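Side-chain contacts in acetyltransferase, GNAT family (Streptococcus agalactiae 2603V/R, PDB 2PC1), which probably transfers an acyl group to an acceptor, as do its GNAT relatives, which generally take acetyl from acetyl-CoA: residues G102-D107 with D144-T149; L128-L133 with L160-Y165. One frame throughout, in Å; residues are numbered along the deposited sequence. Where two conformers were deposited one is given.

Contact 1. Residues G102-D107 with D144-T149; sequences GKWLHD and DFRCDT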
loop_
_atom_site.group_PDB
_atom_site.type_symbol
_atom_site.label_atom_id
_atom_site.label_comp_id
_atom_site.label_asym_id
_atom_site.label_seq_id
_atom_site.Cartn_x
_atom_site.Cartn_y
_atom_site.Cartn_z
ATOM N N GLY A 102 5.768 -7.293 -19.879
ATOM C CA GLY A 102 5.086 -6.028 -19.882
ATOM C C GLY A 102 6.069 -4.906 -19.693
ATOM O O GLY A 102 7.286 -5.094 -19.753
ATOM N N LYS A 103 5.539 -3.719 -19.470
ATOM C CA LYS A 103 6.335 -2.510 -19.381
ATOM C C LYS A 103 5.481 -1.448 -18.709
ATOM O O LYS A 103 4.265 -1.546 -18.695
ATOM C CB LYS A 103 6.763 -2.042 -20.769
ATOM C CG LYS A 103 5.670 -1.679 -21.671
ATOM C CD LYS A 103 6.244 -1.250 -23.038
ATOM N N TRP A 104 6.122 -0.450 -18.157
ATOM C CA TRP A 104 5.401 0.638 -17.508
ATOM C C TRP A 104 4.745 1.526 -18.558
ATOM O O TRP A 104 5.113 1.505 -19.757
ATOM C CB TRP A 104 6.353 1.443 -16.642
ATOM C CG TRP A 104 6.913 0.706 -15.477
ATOM C CD1 TRP A 104 8.194 0.230 -15.315
ATOM C CD2 TRP A 104 6.210 0.340 -14.304
ATOM N NE1 TRP A 104 8.320 -0.387 -14.109
ATOM C CE2 TRP A 104 7.110 -0.355 -13.465
ATOM C CE3 TRP A 104 4.897 0.541 -13.864
ATOM C CZ2 TRP A 104 6.739 -0.837 -12.213
ATOM C CZ3 TRP A 104 4.544 0.073 -12.630
ATOM C CH2 TRP A 104 5.470 -0.610 -11.815
ATOM N N LEU A 105 3.756 2.309 -18.138
ATOM C CA LEU A 105 3.073 3.209 -19.041
ATOM C C LEU A 105 4.036 4.251 -19.575
ATOM O O LEU A 105 3.875 4.716 -20.697
ATOM C CB LEU A 105 1.913 3.885 -18.326
ATOM C CG LEU A 105 0.852 2.954 -17.761
ATOM C CD1 LEU A 105 -0.192 3.782 -17.049
ATOM C CD2 LEU A 105 0.225 2.121 -18.840
ATOM N N HIS A 106 4.980 4.662 -18.733
ATOM C CA HIS A 106 6.142 5.476 -19.119
ATOM C C HIS A 106 7.239 5.219 -18.100
ATOM O O HIS A 106 6.944 4.779 -16.982
ATOM C CB HIS A 106 5.838 6.999 -19.301
ATOM C CG HIS A 106 5.527 7.746 -18.031
ATOM N ND1 HIS A 106 6.447 7.932 -17.015
ATOM C CD2 HIS A 106 4.408 8.402 -17.634
ATOM C CE1 HIS A 106 5.892 8.633 -16.037
ATOM N NE2 HIS A 106 4.652 8.921 -16.386
ATOM N N ASP A 107 8.479 5.592 -18.447
ATOM C CA ASP A 107 9.641 5.169 -17.666
ATOM C C ASP A 107 10.261 6.280 -16.820
ATOM O O ASP A 107 11.453 6.265 -16.545
ATOM C CB ASP A 107 10.704 4.553 -18.584
ATOM C CG ASP A 107 11.655 3.623 -17.837
ATOM O OD1 ASP A 107 11.301 3.170 -16.722
ATOM O OD2 ASP A 107 12.754 3.347 -18.360
ATOM N N ASP A 144 2.229 10.287 -10.925
ATOM C CA ASP A 144 2.558 8.896 -11.240
ATOM C C ASP A 144 2.562 8.102 -9.949
ATOM O O ASP A 144 3.372 8.328 -9.057
ATOM C CB ASP A 144 3.924 8.896 -11.930
ATOM C CG ASP A 144 4.383 7.575 -12.424
ATOM O OD1 ASP A 144 3.763 6.535 -12.159
ATOM O OD2 ASP A 144 5.424 7.554 -13.115
ATOM N N PHE A 145 1.622 7.170 -9.859
ATOM C CA PHE A 145 1.432 6.312 -8.701
ATOM C C PHE A 145 1.655 4.871 -9.103
ATOM O O PHE A 145 1.101 4.410 -10.097
ATOM C CB PHE A 145 0.003 6.461 -8.163
ATOM C CG PHE A 145 -0.269 7.815 -7.583
ATOM C CD1 PHE A 145 -0.625 8.881 -8.397
ATOM C CD2 PHE A 145 -0.169 8.038 -6.221
ATOM C CE1 PHE A 145 -0.888 10.132 -7.871
ATOM C CE2 PHE A 145 -0.446 9.280 -5.701
ATOM C CZ PHE A 145 -0.770 10.316 -6.525
ATOM N N ARG A 146 2.453 4.154 -8.331
ATOM C CA ARG A 146 2.730 2.751 -8.628
ATOM C C ARG A 146 2.519 1.874 -7.400
ATOM O O ARG A 146 2.556 2.325 -6.263
ATOM C CB ARG A 146 4.129 2.620 -9.152
ATOM C CG ARG A 146 4.318 3.490 -10.395
ATOM C CD ARG A 146 5.600 3.196 -11.143
ATOM N NE ARG A 146 5.786 4.240 -12.153
ATOM C CZ ARG A 146 6.724 4.219 -13.092
ATOM N NH1 ARG A 146 7.517 3.165 -13.214
ATOM N NH2 ARG A 146 6.887 5.267 -13.867
ATOM N N CYS A 147 2.309 0.602 -7.621
ATOM C CA CYS A 147 2.063 -0.364 -6.544
ATOM C C CYS A 147 2.349 -1.719 -7.108
ATOM O O CYS A 147 2.235 -1.929 -8.323
ATOM C CB CYS A 147 0.618 -0.288 -6.084
ATOM S SG CYS A 147 0.290 -1.107 -4.500
ATOM N N ASP A 148 2.733 -2.649 -6.283
ATOM C CA ASP A 148 2.874 -4.032 -6.751
ATOM C C ASP A 148 2.202 -4.896 -5.720
ATOM O O ASP A 148 2.081 -4.516 -4.558
ATOM C CB ASP A 148 4.308 -4.432 -6.958
ATOM C CG ASP A 148 5.125 -4.384 -5.681
ATOM O OD1 ASP A 148 5.092 -5.354 -4.907
ATOM O OD2 ASP A 148 5.789 -3.355 -5.439
ATOM N N THR A 149 1.747 -6.060 -6.122
ATOM C CA THR A 149 1.170 -6.996 -5.180
ATOM C C THR A 149 1.453 -8.422 -5.575
ATOM O O THR A 149 1.894 -8.728 -6.675
ATOM C CB THR A 149 -0.342 -6.743 -4.989
ATOM O OG1 THR A 149 -0.794 -7.388 -3.795
ATOM C CG2 THR A 149 -1.138 -7.217 -6.134
HETATM O O HOH W 1 10.115 3.774 -14.355
#
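Trp104 lies with one face of its indole against the side chain of Arg146, which crosses it at a slant. The Arg146 methylene CD sits 3.9 Å from the centroid of the six-membered ring, a CH-pi contact. Further along the chain, Arg146 CZ stands 4.4 Å from the centroid of the five-membered ring, which makes a cation-pi pair. The planes are 38° apart, so this is a tilted overlap: Arg146 NH1 comes down closest, 3.3 Å from Trp104 CD2. Because the arginine is extended from CG to NE, it spans both rings. Trp104 NE1 donates a hydrogen bond to the backbone O of Tyr96.

What fixes the rotation of the guanidinium is a side-on grip on Asp144, two residues back on the same strand. Arg146 NE reaches Asp144 OD1 at 3.1 Å, with an N-H...O angle of 175°, while Arg146 NH2 forms a salt bridge at 2.8 Å to the syn lone pair of Asp144 OD2. Asp144 OD1 also accepts from Gln181. On the loop side, His106 brings CE1 to 3.1 Å from Asp144 OD2, its ring turned 74° from the carboxylate plane. Arg146 NH1 donates to a water 2.9 Å away.

Tyr111 adds a second cation-pi partner for Arg146. A cation-pi contact over the Trp104 face, with a side-on Arg-Asp salt bridge at the guanidinium edge, thus joins the loop between strands 81-91 and 111-119 to strand 144-149, a central strand of the GNAT fold.

Contact 2. Residues L128-L133 with L160-Y165; sequences LAQTFL and LNKLGY. With SO4 (sulfate ion), chain C.
Bends at chi2 (-74°), chi3 (-67°) and chi4 (-50°) curl the Lys162 chain back on itself and carry NZ to the amide of Gln130, whose own chain is extended beyond CG and reaches across from the neighbouring helix. Lys162 NZ is placed to give a weak hydrogen bond to Gln130 OE1 at 3.0 Å, and Lys162 CB lies 3.5 Å from the same oxygen. Lys162 NZ is also modelled 2.7 Å from Gln130 NE2; two donors so close cannot bond, so the detailed placing of amide and ammonium is doubtful, and the weak bond to OE1 shares that doubt. A firmer partner is a sulfate, probably from the crystallisation liquor: Lys162 NZ donates to its O2 at 2.8 Å, and His158 binds the same ion.

Helices 127-139 and 154-162 are the pair that follow the two central parallel strands of the GNAT fold and pack on one face of its sheet. A segment matching the Q/R-x-x-G-x-G/A signature, which in relatives binds the acetyl-CoA pyrophosphate, runs into the start of helix 127-139.

Deeper between the helices the contact turns apolar. Leu163 CD1 approaches Leu133 CB at 3.6 Å, the side chains crossing at about a right angle, and its other methyl, CD2, lies 3.8 Å from Gln130 O. Leu133 also rests on Phe114 and Ile117 of strand 111-119. Just beyond Leu163, Gly164 with its positive phi closes the helix in a Schellman motif, where Tyr165 N bonds back to Leu160 O at 2.9 Å.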
loop_
_atom_site.group_PDB
_atom_site.type_symbol
_atom_site.label_atom_id
_atom_site.label_comp_id
_atom_site.label_asym_id
_atom_site.label_seq_id
_atom_site.Cartn_x
_atom_site.Cartn_y
_atom_site.Cartn_z
ATOM N N LEU A 128 -13.263 0.677 2.989
ATOM C CA LEU A 128 -12.219 1.497 3.611
ATOM C C LEU A 128 -10.936 1.543 2.819
ATOM O O LEU A 128 -10.290 2.586 2.769
ATOM C CB LEU A 128 -11.895 1.038 5.038
ATOM C CG LEU A 128 -12.518 1.966 6.086
ATOM C CD1 LEU A 128 -14.036 1.850 6.095
ATOM C CD2 LEU A 128 -11.921 1.695 7.447
ATOM N N ALA A 129 -10.538 0.442 2.191
ATOM C CA ALA A 129 -9.282 0.476 1.416
ATOM C C ALA A 129 -9.346 1.436 0.267
ATOM O O ALA A 129 -8.432 2.220 0.053
ATOM C CB ALA A 129 -8.917 -0.940 0.874
ATOM N N GLN A 130 -10.423 1.391 -0.495
ATOM C CA GLN A 130 -10.570 2.274 -1.612
ATOM C C GLN A 130 -10.602 3.715 -1.151
ATOM O O GLN A 130 -10.003 4.579 -1.776
ATOM C CB GLN A 130 -11.827 1.943 -2.415
ATOM C CG GLN A 130 -11.686 0.673 -3.242
ATOM C CD GLN A 130 -12.846 0.452 -4.219
ATOM O OE1 GLN A 130 -13.219 1.353 -4.973
ATOM N NE2 GLN A 130 -13.380 -0.762 -4.225
ATOM N N THR A 131 -11.313 3.991 -0.058
ATOM C CA THR A 131 -11.407 5.331 0.438
ATOM C C THR A 131 -10.021 5.853 0.851
ATOM O O THR A 131 -9.622 6.942 0.489
ATOM C CB THR A 131 -12.362 5.392 1.628
ATOM O OG1 THR A 131 -13.669 5.008 1.173
ATOM C CG2 THR A 131 -12.420 6.791 2.238
ATOM N N PHE A 132 -9.280 5.038 1.588
ATOM C CA PHE A 132 -7.945 5.412 2.063
ATOM C C PHE A 132 -7.012 5.669 0.913
ATOM O O PHE A 132 -6.384 6.731 0.831
ATOM C CB PHE A 132 -7.423 4.317 2.981
ATOM C CG PHE A 132 -6.024 4.512 3.492
ATOM C CD1 PHE A 132 -5.644 5.687 4.099
ATOM C CD2 PHE A 132 -5.117 3.494 3.392
ATOM C CE1 PHE A 132 -4.360 5.827 4.641
ATOM C CE2 PHE A 132 -3.843 3.624 3.911
ATOM C CZ PHE A 132 -3.468 4.804 4.531
ATOM N N LEU A 133 -6.925 4.719 -0.019
ATOM C CA LEU A 133 -6.009 4.884 -1.112
ATOM C C LEU A 133 -6.407 6.002 -2.071
ATOM O O LEU A 133 -5.555 6.769 -2.527
ATOM C CB LEU A 133 -5.826 3.536 -1.828
ATOM C CG LEU A 133 -5.297 2.416 -0.918
ATOM C CD1 LEU A 133 -5.206 1.128 -1.693
ATOM C CD2 LEU A 133 -3.964 2.741 -0.326
ATOM N N LEU A 160 -6.830 -2.089 -6.714
ATOM C CA LEU A 160 -6.040 -1.293 -7.655
ATOM C C LEU A 160 -6.793 -1.062 -8.951
ATOM O O LEU A 160 -6.807 0.044 -9.480
ATOM C CB LEU A 160 -4.681 -1.941 -7.867
ATOM C CG LEU A 160 -3.770 -1.967 -6.619
ATOM C CD1 LEU A 160 -2.538 -2.786 -6.906
ATOM C CD2 LEU A 160 -3.394 -0.554 -6.169
ATOM N N ASN A 161 -7.477 -2.090 -9.429
ATOM C CA ASN A 161 -8.300 -1.996 -10.647
ATOM C C ASN A 161 -9.393 -0.947 -10.427
ATOM O O ASN A 161 -9.614 -0.068 -11.285
ATOM C CB ASN A 161 -8.873 -3.389 -10.951
ATOM C CG ASN A 161 -9.763 -3.414 -12.140
ATOM O OD1 ASN A 161 -10.890 -2.951 -12.068
ATOM N ND2 ASN A 161 -9.298 -4.037 -13.223
ATOM N N LYS A 162 -10.056 -0.998 -9.274
ATOM C CA LYS A 162 -11.157 -0.065 -8.984
ATOM C C LYS A 162 -10.681 1.372 -8.933
ATOM O O LYS A 162 -11.430 2.297 -9.305
ATOM C CB LYS A 162 -11.832 -0.423 -7.655
ATOM C CG LYS A 162 -12.750 -1.619 -7.715
ATOM C CD LYS A 162 -14.066 -1.328 -8.420
ATOM C CE LYS A 162 -14.942 -0.339 -7.638
ATOM N NZ LYS A 162 -15.162 -0.654 -6.187
ATOM N N LEU A 163 -9.446 1.563 -8.484
ATOM C CA LEU A 163 -8.866 2.893 -8.364
ATOM C C LEU A 163 -8.315 3.391 -9.693
ATOM O O LEU A 163 -7.875 4.532 -9.764
ATOM C CB LEU A 163 -7.753 2.872 -7.329
ATOM C CG LEU A 163 -8.179 2.703 -5.868
ATOM C CD1 LEU A 163 -7.018 2.336 -5.006
ATOM C CD2 LEU A 163 -8.820 3.952 -5.367
ATOM N N GLY A 164 -8.326 2.562 -10.721
ATOM C CA GLY A 164 -7.901 3.029 -12.032
ATOM C C GLY A 164 -6.439 2.745 -12.314
ATOM O O GLY A 164 -5.884 3.299 -13.277
ATOM N N TYR A 165 -5.796 1.888 -11.525
ATOM C CA TYR A 165 -4.444 1.465 -11.867
ATOM C C TYR A 165 -4.520 0.509 -13.034
ATOM O O TYR A 165 -5.461 -0.299 -13.127
ATOM C CB TYR A 165 -3.713 0.779 -10.721
ATOM C CG TYR A 165 -3.295 1.625 -9.558
ATOM C CD1 TYR A 165 -4.226 2.166 -8.682
ATOM C CD2 TYR A 165 -1.937 1.862 -9.292
ATOM C CE1 TYR A 165 -3.826 2.925 -7.611
ATOM C CE2 TYR A 165 -1.519 2.635 -8.205
ATOM C CZ TYR A 165 -2.482 3.153 -7.361
ATOM O OH TYR A 165 -2.100 3.903 -6.261
HETATM S S SO4 C . -15.918 -3.699 -4.386
HETATM O O1 SO4 C . -17.025 -4.631 -4.155
HETATM O O2 SO4 C . -15.799 -3.355 -5.793
HETATM O O3 SO4 C . -16.123 -2.483 -3.580
HETATM O O4 SO4 C . -14.685 -4.373 -3.945
#

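How the contacts relate
The two contacts, with centres 15 Å apart, work on opposite faces of strand 144-149. In contact 1 Arg146 meets the loop 102-107, while its neighbours Phe145 and Cys147 point to the other face, where contact 2 lies. The contacts touch there by packing: Phe145 O is 3.7 Å from Tyr165 CE2, and Cys147 CB is 4.0 Å from Leu160 CD2. Along the chain their segments alternate, since helix 127-139 leads into strand 144-149 and that into helix 154-162. Relatives bind acetyl-CoA where these parallel strands splay, here toward the Thr149 end, so only contact 2, through the start of helix 127-139, is likely to be near the cofactor region; the sulfate belongs to it alone.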